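Local atomic coordinates of predicted ATPase of the ABC class (Vibrio vulnificus, PDB entry 5D6A), a protein that probably binds and hydrolyses ATP as an ABC-class P-loop ATPase, and holds the ATP analogue AMP-PNP in its nucleotide pocket. Residues D54-I59 against R74-W79; D60-D65 against V144-E149; G97-I102 against V125-S130; Q189-Q194 against I282-P287. All coordinates share one frame; numbering follows the deposited sequence.

Contact 1 (D54-I59 against R74-W79); sequences DFDLFI and RAFRAW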
loop_
_atom_site.group_PDB
_atom_site.type_symbol
_atom_site.label_atom_id
_atom_site.label_comp_id
_atom_site.label_asym_id
_atom_site.label_seq_id
_atom_site.Cartn_x
_atom_site.Cartn_y
_atom_site.Cartn_z
ATOM N N ASP A 54 -0.225 13.965 -44.062
ATOM C CA ASP A 54 0.566 14.790 -43.138
ATOM C C ASP A 54 1.394 14.010 -42.121
ATOM O O ASP A 54 2.141 14.613 -41.351
ATOM C CB ASP A 54 -0.362 15.731 -42.360
ATOM C CG ASP A 54 -1.117 16.685 -43.255
ATOM O OD1 ASP A 54 -1.039 16.541 -44.493
ATOM O OD2 ASP A 54 -1.803 17.578 -42.712
ATOM N N PHE A 55 1.268 12.686 -42.103
ATOM C CA PHE A 55 1.998 11.890 -41.120
ATOM C C PHE A 55 2.034 10.408 -41.455
ATOM O O PHE A 55 1.347 9.945 -42.364
ATOM C CB PHE A 55 1.339 12.061 -39.748
ATOM C CG PHE A 55 -0.093 11.611 -39.703
ATOM C CD1 PHE A 55 -1.115 12.468 -40.089
ATOM C CD2 PHE A 55 -0.422 10.333 -39.267
ATOM C CE1 PHE A 55 -2.436 12.058 -40.049
ATOM C CE2 PHE A 55 -1.741 9.918 -39.224
ATOM C CZ PHE A 55 -2.750 10.781 -39.616
ATOM N N ASP A 56 2.853 9.678 -40.706
ATOM C CA ASP A 56 2.970 8.235 -40.838
ATOM C C ASP A 56 2.273 7.633 -39.628
ATOM O O ASP A 56 2.551 8.025 -38.496
ATOM C CB ASP A 56 4.436 7.800 -40.867
ATOM C CG ASP A 56 5.183 8.316 -42.085
ATOM O OD1 ASP A 56 4.538 8.829 -43.022
ATOM O OD2 ASP A 56 6.424 8.197 -42.111
ATOM N N LEU A 57 1.357 6.701 -39.867
ATOM C CA LEU A 57 0.622 6.050 -38.789
ATOM C C LEU A 57 1.165 4.648 -38.576
ATOM O O LEU A 57 1.316 3.883 -39.529
ATOM C CB LEU A 57 -0.868 5.980 -39.121
ATOM C CG LEU A 57 -1.785 5.412 -38.031
ATOM C CD1 LEU A 57 -1.696 6.231 -36.752
ATOM C CD2 LEU A 57 -3.222 5.355 -38.526
ATOM N N PHE A 58 1.454 4.318 -37.322
ATOM C CA PHE A 58 1.977 3.006 -36.963
ATOM C C PHE A 58 1.028 2.315 -35.991
ATOM O O PHE A 58 0.654 2.887 -34.971
ATOM C CB PHE A 58 3.360 3.144 -36.323
ATOM C CG PHE A 58 4.375 3.812 -37.205
ATOM C CD1 PHE A 58 4.513 5.195 -37.203
ATOM C CD2 PHE A 58 5.192 3.061 -38.040
ATOM C CE1 PHE A 58 5.447 5.815 -38.019
ATOM C CE2 PHE A 58 6.127 3.676 -38.859
ATOM C CZ PHE A 58 6.254 5.054 -38.848
ATOM N N ILE A 59 0.635 1.089 -36.326
ATOM C CA ILE A 59 -0.241 0.280 -35.482
ATOM C C ILE A 59 0.619 -0.902 -35.046
ATOM O O ILE A 59 0.787 -1.865 -35.791
ATOM C CB ILE A 59 -1.496 -0.164 -36.252
ATOM C CG1 ILE A 59 -2.185 1.073 -36.848
ATOM C CG2 ILE A 59 -2.436 -0.941 -35.339
ATOM C CD1 ILE A 59 -3.446 0.793 -37.633
ATOM N N ARG A 74 1.120 4.691 -32.927
ATOM C CA ARG A 74 2.166 5.710 -32.948
ATOM C C ARG A 74 1.995 6.547 -34.199
ATOM O O ARG A 74 1.551 6.043 -35.227
ATOM C CB ARG A 74 3.571 5.101 -32.923
ATOM C CG ARG A 74 3.883 4.297 -31.673
ATOM C CD ARG A 74 5.334 3.840 -31.620
ATOM N NE ARG A 74 5.707 2.996 -32.758
ATOM C CZ ARG A 74 6.359 3.408 -33.847
ATOM N NH1 ARG A 74 6.760 4.669 -33.979
ATOM N NH2 ARG A 74 6.629 2.538 -34.811
ATOM N N ALA A 75 2.340 7.825 -34.109
ATOM C CA ALA A 75 2.222 8.728 -35.248
ATOM C C ALA A 75 3.450 9.615 -35.332
ATOM O O ALA A 75 3.933 10.111 -34.317
ATOM C CB ALA A 75 0.967 9.573 -35.125
ATOM N N PHE A 76 3.945 9.820 -36.548
ATOM C CA PHE A 76 5.129 10.642 -36.760
ATOM C C PHE A 76 4.848 11.836 -37.662
ATOM O O PHE A 76 4.142 11.713 -38.657
ATOM C CB PHE A 76 6.254 9.794 -37.354
ATOM C CG PHE A 76 7.453 10.591 -37.767
ATOM C CD1 PHE A 76 8.389 10.995 -36.828
ATOM C CD2 PHE A 76 7.644 10.943 -39.098
ATOM C CE1 PHE A 76 9.494 11.736 -37.205
ATOM C CE2 PHE A 76 8.744 11.683 -39.483
ATOM C CZ PHE A 76 9.673 12.079 -38.536
ATOM N N ARG A 77 5.415 12.988 -37.302
ATOM C CA ARG A 77 5.268 14.210 -38.085
ATOM C C ARG A 77 6.580 14.968 -38.206
ATOM O O ARG A 77 7.142 15.389 -37.198
ATOM C CB ARG A 77 4.245 15.150 -37.464
ATOM C CG ARG A 77 2.831 14.616 -37.406
ATOM C CD ARG A 77 1.871 15.787 -37.458
ATOM N NE ARG A 77 1.927 16.438 -38.771
ATOM C CZ ARG A 77 1.322 17.581 -39.087
ATOM N NH1 ARG A 77 1.440 18.072 -40.316
ATOM N NH2 ARG A 77 0.607 18.243 -38.185
ATOM N N ALA A 78 7.042 15.166 -39.440
ATOM C CA ALA A 78 8.285 15.893 -39.700
ATOM C C ALA A 78 8.135 17.364 -39.322
ATOM O O ALA A 78 7.072 17.947 -39.514
ATOM C CB ALA A 78 8.673 15.760 -41.163
ATOM N N TRP A 79 9.208 17.958 -38.800
ATOM C CA TRP A 79 9.195 19.364 -38.359
ATOM C C TRP A 79 8.725 20.381 -39.408
ATOM O O TRP A 79 8.249 21.460 -39.053
ATOM C CB TRP A 79 10.583 19.794 -37.870
ATOM C CG TRP A 79 11.063 19.085 -36.652
ATOM C CD1 TRP A 79 11.991 18.090 -36.594
ATOM C CD2 TRP A 79 10.636 19.316 -35.306
ATOM N NE1 TRP A 79 12.172 17.685 -35.293
ATOM C CE2 TRP A 79 11.349 18.423 -34.483
ATOM C CE3 TRP A 79 9.717 20.191 -34.716
ATOM C CZ2 TRP A 79 11.176 18.380 -33.100
ATOM C CZ3 TRP A 79 9.543 20.146 -33.341
ATOM C CH2 TRP A 79 10.270 19.249 -32.550
#
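R74 folds its guanidinium back over the ring of F58, its partner in a hydrogen-bonded antiparallel pair. The R74 chain leaves with CG beside the backbone N and then bends at chi3 (-60°), which lays the charged plane nearly flat on the ring, the two planes 22° apart. The cation-pi stack is off-centre: R74 CZ lies 4.4 Å from the ring centroid, NH1 is over one face, toward the rim, and NH2 comes within 3.5 Å of F58 CG. Salt bridges to D60 through NE and to E139 through NH1 fix the rotation of the guanidinium. F76 runs alongside F58, pointing the same way, and its CB meets the edge of the F58 ring at CE1 (4.1 Å). On the other face of the sheet A75 and L57 make a non-hydrogen-bonded pair; A75 packs on I170 of helix 155-172, while the F55 ring leads away from R77 to stack on F52. Where the first strand has not yet begun, R77 reaches D54: its chain bends at chi3 and NE donates to D54 O (3.2 Å), arriving from above the carbonyl plane. D54 CB and R77 NH1 are 3.6 Å apart, but D54 OD2 bridges to R171 and probably acts on R77 through charge alone. Between these ends the backbones exchange bonds in pairs, D56 N to F76 O at 3.2 Å and F58 N to R74 O at 2.7 Å among them. This is an antiparallel beta hairpin of strands 56-61 and 71-78, one face polar and aromatic, the other largely apolar and packed on helix 155-172.

Contact 2 (D60-D65 against V144-E149); sequences DHIQSD and VNLPAE
Q63 reaches L146 with CG set between its own backbone N and carbonyl carbon (chi1 60°) and the chain extended beyond it (chi2 -173°), which carries the amide straight across to the other segment. There OE1 accepts the backbone N of L146 at 2.9 Å. The donor approaches nearly along the C=O axis, although the N-H itself is bent away from a straight line, at 138°. The opposite end of the amide turns home: NE2 gives a weak bond to D65 O (2.8 Å), which probably helps to fix the amide's rotation. Q63 N is in turn bonded to S71 OG, and L146 O to Y40 OH, which satisfies further polar atoms in this buried spot. In the fold, Q63 lies across the start of strand 71-78, the strand that separates strands 56-61 and 137-144 in the antiparallel sheet; both outer chains have just left that sheet where they meet. Beside the amide the contact is apolar. CG2 of I62, the branch anti to its backbone N, meets CD1 of L146 at 4.2 Å. Y43 touches both of these side chains, and I162 of helix 155-172 packs on L146. Farther along, D65 makes a salt bridge with R151 and also packs on Y67 of the second subunit, at the dimer interface.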
loop_
_atom_site.group_PDB
_atom_site.type_symbol
_atom_site.label_atom_id
_atom_site.label_comp_id
_atom_site.label_asym_id
_atom_site.label_seq_id
_atom_site.Cartn_x
_atom_site.Cartn_y
_atom_site.Cartn_z
ATOM N N ASP A 60 1.162 -0.809 -33.834
ATOM C CA ASP A 60 2.116 -1.795 -33.313
ATOM C C ASP A 60 1.557 -3.054 -32.664
ATOM O O ASP A 60 1.992 -4.159 -32.988
ATOM C CB ASP A 60 3.039 -1.106 -32.307
ATOM C CG ASP A 60 3.809 0.044 -32.919
ATOM O OD1 ASP A 60 4.110 -0.008 -34.130
ATOM O OD2 ASP A 60 4.129 0.997 -32.182
ATOM N N HIS A 61 0.640 -2.900 -31.718
ATOM C CA HIS A 61 0.069 -4.062 -31.043
ATOM C C HIS A 61 -1.443 -4.023 -31.050
ATOM O O HIS A 61 -2.051 -3.066 -30.581
ATOM C CB HIS A 61 0.573 -4.167 -29.604
ATOM C CG HIS A 61 -0.006 -5.326 -28.854
ATOM N ND1 HIS A 61 0.485 -6.608 -28.969
ATOM C CD2 HIS A 61 -1.046 -5.398 -27.988
ATOM C CE1 HIS A 61 -0.224 -7.421 -28.206
ATOM N NE2 HIS A 61 -1.158 -6.712 -27.599
ATOM N N ILE A 62 -2.041 -5.081 -31.583
ATOM C CA ILE A 62 -3.484 -5.204 -31.654
ATOM C C ILE A 62 -3.978 -6.029 -30.472
ATOM O O ILE A 62 -3.578 -7.181 -30.300
ATOM C CB ILE A 62 -3.918 -5.899 -32.963
ATOM C CG1 ILE A 62 -3.433 -5.109 -34.187
ATOM C CG2 ILE A 62 -5.430 -6.078 -33.007
ATOM C CD1 ILE A 62 -3.991 -3.704 -34.292
ATOM N N GLN A 63 -4.837 -5.430 -29.653
ATOM C CA GLN A 63 -5.412 -6.125 -28.507
ATOM C C GLN A 63 -6.206 -7.330 -28.998
ATOM O O GLN A 63 -6.793 -7.290 -30.078
ATOM C CB GLN A 63 -6.325 -5.186 -27.715
ATOM C CG GLN A 63 -7.496 -4.625 -28.514
ATOM C CD GLN A 63 -8.293 -3.578 -27.756
ATOM O OE1 GLN A 63 -8.692 -2.561 -28.321
ATOM N NE2 GLN A 63 -8.510 -3.812 -26.466
ATOM N N SER A 64 -6.215 -8.398 -28.206
ATOM C CA SER A 64 -6.936 -9.618 -28.563
ATOM C C SER A 64 -8.352 -9.638 -27.991
ATOM O O SER A 64 -9.103 -10.585 -28.221
ATOM C CB SER A 64 -6.173 -10.842 -28.052
ATOM O OG SER A 64 -6.071 -10.822 -26.637
ATOM N N ASP A 65 -8.715 -8.590 -27.259
ATOM C CA ASP A 65 -10.018 -8.526 -26.615
ATOM C C ASP A 65 -10.410 -7.071 -26.346
ATOM O O ASP A 65 -9.598 -6.304 -25.831
ATOM C CB ASP A 65 -9.939 -9.300 -25.290
ATOM C CG ASP A 65 -11.240 -9.273 -24.500
ATOM O OD1 ASP A 65 -12.327 -9.315 -25.115
ATOM O OD2 ASP A 65 -11.167 -9.241 -23.251
ATOM N N VAL A 144 -5.523 3.010 -28.662
ATOM C CA VAL A 144 -6.814 3.120 -29.339
ATOM C C VAL A 144 -7.626 1.858 -29.058
ATOM O O VAL A 144 -7.299 0.781 -29.553
ATOM C CB VAL A 144 -6.662 3.297 -30.865
ATOM C CG1 VAL A 144 -8.025 3.299 -31.550
ATOM C CG2 VAL A 144 -5.899 4.575 -31.182
ATOM N N ASN A 145 -8.676 1.994 -28.257
ATOM C CA ASN A 145 -9.528 0.865 -27.920
ATOM C C ASN A 145 -10.440 0.541 -29.106
ATOM O O ASN A 145 -11.448 1.211 -29.329
ATOM C CB ASN A 145 -10.348 1.178 -26.665
ATOM C CG ASN A 145 -11.103 -0.027 -26.141
ATOM O OD1 ASN A 145 -11.044 -1.114 -26.713
ATOM N ND2 ASN A 145 -11.812 0.161 -25.039
ATOM N N LEU A 146 -10.068 -0.488 -29.865
ATOM C CA LEU A 146 -10.824 -0.896 -31.052
ATOM C C LEU A 146 -12.217 -1.422 -30.679
ATOM O O LEU A 146 -12.338 -2.313 -29.836
ATOM C CB LEU A 146 -10.036 -1.948 -31.838
ATOM C CG LEU A 146 -8.650 -1.501 -32.325
ATOM C CD1 LEU A 146 -7.905 -2.653 -32.977
ATOM C CD2 LEU A 146 -8.757 -0.325 -33.285
ATOM N N PRO A 147 -13.272 -0.875 -31.319
ATOM C CA PRO A 147 -14.660 -1.229 -31.020
ATOM C C PRO A 147 -15.175 -2.505 -31.679
ATOM O O PRO A 147 -14.568 -3.025 -32.616
ATOM C CB PRO A 147 -15.433 -0.032 -31.566
ATOM C CG PRO A 147 -14.640 0.383 -32.756
ATOM C CD PRO A 147 -13.196 0.108 -32.416
ATOM N N ALA A 148 -16.313 -2.977 -31.178
ATOM C CA ALA A 148 -16.957 -4.183 -31.676
ATOM C C ALA A 148 -18.302 -4.359 -30.978
ATOM O O ALA A 148 -18.527 -3.790 -29.909
ATOM C CB ALA A 148 -16.069 -5.395 -31.429
ATOM N N GLU A 149 -19.188 -5.147 -31.586
ATOM C CA GLU A 149 -20.509 -5.415 -31.004
ATOM C C GLU A 149 -20.437 -6.693 -30.166
ATOM O O GLU A 149 -21.072 -7.702 -30.476
ATOM C CB GLU A 149 -21.591 -5.515 -32.096
ATOM C CG GLU A 149 -21.319 -6.540 -33.193
ATOM C CD GLU A 149 -22.445 -6.652 -34.209
ATOM O OE1 GLU A 149 -23.407 -5.860 -34.134
ATOM O OE2 GLU A 149 -22.366 -7.539 -35.089
#

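Contact 3 (G97-I102 against V125-S130); sequences GARDFI and VLDSTS
D100, on helix 92-109, points its side chain at V125, and nearly every atom of it finds a partner. CB rests on V125 CG1 at 3.7 Å, and CG is nearly equidistant from the two methyls. With CG anti to the backbone N (chi1 -179°) the carboxylate is carried past the valine, bringing OD2 alongside V125 CG2. This oxygen is also held by H187 through a hydrogen bond and by R104 through a salt bridge, so the buried charge is probably well compensated. OD1 takes a hydrogen bond from a water (2.9 Å), and the same water accepts from the backbone N of L126, linking helix to loop. One residue earlier R99 makes the second link. Its chain bends at chi3, placing two acceptors at the edge of the guanidinium and close to its plane. NH2 donates to both: to D127 OD1 at 2.7 Å, approached almost end-on to its C-O bond, and to S128 O, also at 2.7 Å. The bond from NH1 to the same carboxylate oxygen is weak, and the carboxylate stands steeply to the guanidinium, 77° between planes. NE bonds to V131 O, so the arginine ties the loop and the first residue of strand 131-133 together. The loop keeps its own shape through an ST turn, S130 N donating to S128 OG, just after an inverse gamma turn centred on D127. It joins strands 124-125 and 131-133 and meets helix 92-109 through R99 and D100, while helix 181-199 packs on that helix through A98 and F101 and reaches V125 through V191.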
loop_
_atom_site.group_PDB
_atom_site.type_symbol
_atom_site.label_atom_id
_atom_site.label_comp_id
_atom_site.label_asym_id
_atom_site.label_seq_id
_atom_site.Cartn_x
_atom_site.Cartn_y
_atom_site.Cartn_z
ATOM N N GLY A 97 8.926 20.606 -21.644
ATOM C CA GLY A 97 7.591 21.154 -21.424
ATOM C C GLY A 97 6.761 21.119 -22.696
ATOM O O GLY A 97 5.571 20.804 -22.663
ATOM N N ALA A 98 7.393 21.453 -23.820
ATOM C CA ALA A 98 6.720 21.442 -25.112
ATOM C C ALA A 98 6.123 20.062 -25.376
ATOM O O ALA A 98 4.967 19.943 -25.772
ATOM C CB ALA A 98 7.694 21.822 -26.216
ATOM N N ARG A 99 6.918 19.022 -25.142
ATOM C CA ARG A 99 6.470 17.639 -25.326
ATOM C C ARG A 99 5.310 17.314 -24.383
ATOM O O ARG A 99 4.374 16.601 -24.753
ATOM C CB ARG A 99 7.625 16.676 -25.070
ATOM C CG ARG A 99 8.750 16.746 -26.091
ATOM C CD ARG A 99 10.023 16.146 -25.519
ATOM N NE ARG A 99 9.810 14.789 -25.024
ATOM C CZ ARG A 99 10.656 14.127 -24.239
ATOM N NH1 ARG A 99 11.785 14.695 -23.825
ATOM N NH2 ARG A 99 10.359 12.894 -23.847
ATOM N N ASP A 100 5.391 17.835 -23.160
ATOM C CA ASP A 100 4.350 17.627 -22.161
ATOM C C ASP A 100 3.076 18.352 -22.580
ATOM O O ASP A 100 1.985 17.791 -22.524
ATOM C CB ASP A 100 4.803 18.158 -20.801
ATOM C CG ASP A 100 3.761 17.952 -19.716
ATOM O OD1 ASP A 100 3.405 16.788 -19.440
ATOM O OD2 ASP A 100 3.322 18.955 -19.114
ATOM N N PHE A 101 3.231 19.603 -23.000
ATOM C CA PHE A 101 2.101 20.425 -23.418
ATOM C C PHE A 101 1.380 19.798 -24.613
ATOM O O PHE A 101 0.151 19.812 -24.677
ATOM C CB PHE A 101 2.574 21.844 -23.756
ATOM C CG PHE A 101 1.453 22.807 -24.046
ATOM C CD1 PHE A 101 0.865 23.535 -23.021
ATOM C CD2 PHE A 101 0.988 22.986 -25.340
ATOM C CE1 PHE A 101 -0.164 24.422 -23.282
ATOM C CE2 PHE A 101 -0.039 23.869 -25.606
ATOM C CZ PHE A 101 -0.617 24.588 -24.577
ATOM N N ILE A 102 2.150 19.250 -25.551
ATOM C CA ILE A 102 1.588 18.596 -26.739
ATOM C C ILE A 102 0.757 17.362 -26.361
ATOM O O ILE A 102 -0.291 17.109 -26.953
ATOM C CB ILE A 102 2.697 18.225 -27.746
ATOM C CG1 ILE A 102 3.230 19.496 -28.414
ATOM C CG2 ILE A 102 2.170 17.284 -28.820
ATOM C CD1 ILE A 102 4.458 19.279 -29.272
ATOM N N VAL A 125 5.707 17.066 -14.838
ATOM C CA VAL A 125 6.186 17.118 -16.206
ATOM C C VAL A 125 7.369 16.161 -16.265
ATOM O O VAL A 125 8.449 16.463 -15.757
ATOM C CB VAL A 125 6.642 18.535 -16.590
ATOM C CG1 VAL A 125 7.178 18.556 -18.018
ATOM C CG2 VAL A 125 5.491 19.518 -16.421
ATOM N N LEU A 126 7.159 15.001 -16.876
ATOM C CA LEU A 126 8.194 13.981 -16.949
ATOM C C LEU A 126 8.728 13.793 -18.357
ATOM O O LEU A 126 8.094 14.185 -19.334
ATOM C CB LEU A 126 7.632 12.648 -16.447
ATOM C CG LEU A 126 7.058 12.632 -15.027
ATOM C CD1 LEU A 126 6.424 11.284 -14.728
ATOM C CD2 LEU A 126 8.124 12.964 -13.994
ATOM N N ASP A 127 9.913 13.197 -18.445
ATOM C CA ASP A 127 10.535 12.883 -19.720
ATOM C C ASP A 127 9.846 11.595 -20.155
ATOM O O ASP A 127 10.286 10.502 -19.821
ATOM C CB ASP A 127 12.047 12.708 -19.540
ATOM C CG ASP A 127 12.783 12.496 -20.848
ATOM O OD1 ASP A 127 12.136 12.219 -21.876
ATOM O OD2 ASP A 127 14.026 12.596 -20.839
ATOM N N SER A 128 8.747 11.751 -20.889
ATOM C CA SER A 128 7.900 10.634 -21.308
ATOM C C SER A 128 7.993 10.244 -22.774
ATOM O O SER A 128 8.450 11.021 -23.609
ATOM C CB SER A 128 6.450 10.997 -21.003
ATOM O OG SER A 128 5.561 9.997 -21.457
ATOM N N THR A 129 7.526 9.030 -23.072
ATOM C CA THR A 129 7.508 8.503 -24.439
ATOM C C THR A 129 6.183 8.783 -25.147
ATOM O O THR A 129 6.025 8.447 -26.320
ATOM C CB THR A 129 7.769 6.981 -24.478
ATOM O OG1 THR A 129 6.777 6.292 -23.705
ATOM C CG2 THR A 129 9.150 6.663 -23.933
ATOM N N SER A 130 5.231 9.386 -24.439
ATOM C CA SER A 130 3.944 9.714 -25.049
ATOM C C SER A 130 4.154 10.731 -26.173
ATOM O O SER A 130 3.422 10.732 -27.160
ATOM C CB SER A 130 2.959 10.236 -24.001
ATOM O OG SER A 130 3.496 11.344 -23.305
HETATM O O HOH W 1 5.195 14.565 -19.189
#

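Contact 4 (Q189-Q194 against I282-P287); sequences QVVEDQ and IYNHIP
Q194 forms the tight heart of this contact, its amide set against the backbone of H285. OE1 accepts H285 N at 2.8 Å in a nearly straight bond (167°), and NE2 donates to H285 O at 3.1 Å, on a lone pair of that carbonyl. NE2 also bonds back to V190 O, which the helical Q194 N reaches from the opposite face. The extended chain beyond CG takes the amide to that place. N284 slides past it in the opposite direction, its OD1 3.6 Å from Q194 CB; this oxygen is bonded to R198, one helical turn after Q194. V191 CG1 touches the same asparagine at ND2, only by packing. The other end is looser: V190 CG2 meets P287 CG at 4.0 Å, an apolar touch beside the partly exposed P287 without any polar tie. N284 pairs through its backbone with V125, whereas the N-H and C=O of H285 turn the other way, to the helix. The Q194 amide thus pairs with the backbone of H285 much as a neighbouring strand would, docking the two-residue strand 284-285 on helix 181-199, shortly after the helix 271-280 of the probable P-loop.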
loop_
_atom_site.group_PDB
_atom_site.type_symbol
_atom_site.label_atom_id
_atom_site.label_comp_id
_atom_site.label_asym_id
_atom_site.label_seq_id
_atom_site.Cartn_x
_atom_site.Cartn_y
_atom_site.Cartn_z
ATOM N N GLN A 189 8.165 27.755 -20.416
ATOM C CA GLN A 189 8.979 28.694 -19.642
ATOM C C GLN A 189 9.073 28.321 -18.171
ATOM O O GLN A 189 10.135 28.448 -17.568
ATOM C CB GLN A 189 8.438 30.112 -19.789
ATOM C CG GLN A 189 8.634 30.690 -21.176
ATOM C CD GLN A 189 7.830 31.950 -21.401
ATOM O OE1 GLN A 189 7.231 32.497 -20.472
ATOM N NE2 GLN A 189 7.805 32.417 -22.641
ATOM N N VAL A 190 7.968 27.866 -17.593
ATOM C CA VAL A 190 7.966 27.468 -16.188
ATOM C C VAL A 190 8.859 26.249 -15.991
ATOM O O VAL A 190 9.570 26.154 -14.992
ATOM C CB VAL A 190 6.541 27.184 -15.669
ATOM C CG1 VAL A 190 6.580 26.607 -14.262
ATOM C CG2 VAL A 190 5.709 28.459 -15.691
ATOM N N VAL A 191 8.830 25.324 -16.946
ATOM C CA VAL A 191 9.665 24.124 -16.865
ATOM C C VAL A 191 11.130 24.500 -17.046
ATOM O O VAL A 191 11.999 23.982 -16.345
ATOM C CB VAL A 191 9.263 23.066 -17.912
ATOM C CG1 VAL A 191 10.198 21.864 -17.843
ATOM C CG2 VAL A 191 7.821 22.628 -17.693
ATOM N N GLU A 192 11.396 25.404 -17.986
ATOM C CA GLU A 192 12.760 25.864 -18.241
ATOM C C GLU A 192 13.303 26.555 -16.990
ATOM O O GLU A 192 14.469 26.378 -16.630
ATOM C CB GLU A 192 12.797 26.818 -19.437
ATOM C CG GLU A 192 14.198 27.243 -19.855
ATOM C CD GLU A 192 14.203 28.134 -21.085
ATOM O OE1 GLU A 192 13.219 28.873 -21.297
ATOM O OE2 GLU A 192 15.201 28.109 -21.836
ATOM N N ASP A 193 12.448 27.341 -16.337
ATOM C CA ASP A 193 12.827 28.033 -15.111
ATOM C C ASP A 193 13.145 27.022 -14.015
ATOM O O ASP A 193 14.115 27.188 -13.278
ATOM C CB ASP A 193 11.716 28.982 -14.645
ATOM C CG ASP A 193 11.558 30.201 -15.547
ATOM O OD1 ASP A 193 12.319 30.341 -16.532
ATOM O OD2 ASP A 193 10.671 31.033 -15.256
ATOM N N GLN A 194 12.326 25.977 -13.911
ATOM C CA GLN A 194 12.548 24.928 -12.914
ATOM C C GLN A 194 13.899 24.240 -13.086
ATOM O O GLN A 194 14.600 23.997 -12.104
ATOM C CB GLN A 194 11.416 23.904 -12.945
ATOM C CG GLN A 194 10.175 24.383 -12.219
ATOM C CD GLN A 194 8.987 23.460 -12.391
ATOM O OE1 GLN A 194 8.555 22.803 -11.445
ATOM N NE2 GLN A 194 8.466 23.390 -13.606
ATOM N N ILE A 282 11.694 16.888 -6.691
ATOM C CA ILE A 282 12.733 16.234 -7.495
ATOM C C ILE A 282 12.239 16.205 -8.939
ATOM O O ILE A 282 13.022 16.017 -9.869
ATOM C CB ILE A 282 13.048 14.791 -7.038
ATOM C CG1 ILE A 282 11.783 13.918 -7.075
ATOM C CG2 ILE A 282 13.676 14.794 -5.650
ATOM C CD1 ILE A 282 12.019 12.480 -6.673
ATOM N N TYR A 283 10.925 16.362 -9.103
ATOM C CA TYR A 283 10.301 16.429 -10.417
ATOM C C TYR A 283 9.834 17.854 -10.658
ATOM O O TYR A 283 9.678 18.631 -9.717
ATOM C CB TYR A 283 9.064 15.533 -10.506
ATOM C CG TYR A 283 9.276 14.077 -10.186
ATOM C CD1 TYR A 283 9.954 13.241 -11.066
ATOM C CD2 TYR A 283 8.743 13.520 -9.034
ATOM C CE1 TYR A 283 10.128 11.899 -10.783
ATOM C CE2 TYR A 283 8.909 12.181 -8.744
ATOM C CZ TYR A 283 9.601 11.373 -9.621
ATOM O OH TYR A 283 9.766 10.039 -9.337
ATOM N N ASN A 284 9.596 18.183 -11.922
ATOM C CA ASN A 284 9.085 19.490 -12.299
ATOM C C ASN A 284 7.564 19.422 -12.271
ATOM O O ASN A 284 6.983 18.392 -12.613
ATOM C CB ASN A 284 9.555 19.862 -13.705
ATOM C CG ASN A 284 11.067 19.924 -13.826
ATOM O OD1 ASN A 284 11.769 20.276 -12.877
ATOM N ND2 ASN A 284 11.574 19.591 -15.004
ATOM N N HIS A 285 6.919 20.510 -11.855
ATOM C CA HIS A 285 5.457 20.556 -11.808
ATOM C C HIS A 285 4.878 21.580 -12.778
ATOM O O HIS A 285 5.560 22.521 -13.192
ATOM C CB HIS A 285 4.963 20.816 -10.384
ATOM C CG HIS A 285 5.166 19.654 -9.461
ATOM N ND1 HIS A 285 6.307 19.491 -8.705
ATOM C CD2 HIS A 285 4.377 18.588 -9.187
ATOM C CE1 HIS A 285 6.207 18.379 -7.998
ATOM N NE2 HIS A 285 5.046 17.812 -8.273
ATOM N N ILE A 286 3.611 21.376 -13.130
ATOM C CA ILE A 286 2.912 22.251 -14.070
ATOM C C ILE A 286 2.564 23.594 -13.437
ATOM O O ILE A 286 2.563 23.718 -12.213
ATOM C CB ILE A 286 1.610 21.603 -14.595
ATOM C CG1 ILE A 286 0.576 21.447 -13.467
ATOM C CG2 ILE A 286 1.915 20.266 -15.262
ATOM C CD1 ILE A 286 -0.728 20.820 -13.908
ATOM N N PRO A 287 2.274 24.609 -14.273
ATOM C CA PRO A 287 1.898 25.915 -13.739
ATOM C C PRO A 287 0.607 25.850 -12.927
ATOM O O PRO A 287 -0.270 25.035 -13.220
ATOM C CB PRO A 287 1.692 26.767 -14.999
ATOM C CG PRO A 287 2.477 26.087 -16.063
ATOM C CD PRO A 287 2.401 24.630 -15.743
#

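Contact 1 lies within the outlying N-terminal antiparallel sheet and contact 2 at its margin. They share strand 56-61; their centres lie 20 Å apart and the salt bridge of R74 with D60 joins them, while their segments alternate along the chain. Contact 3 falls between the two segments of contact 2 in sequence, about 26 Å from it between centres, and starts from the helix that follows strand 71-78. Contact 4 comes last, in the P-loop family region, with its centre 12 Å from that of contact 3. Strands 124-125 and 284-285 form the small two-stranded sheet that contacts 3 and 4 share, which probably couples the N-terminal part to the nucleotide-binding core.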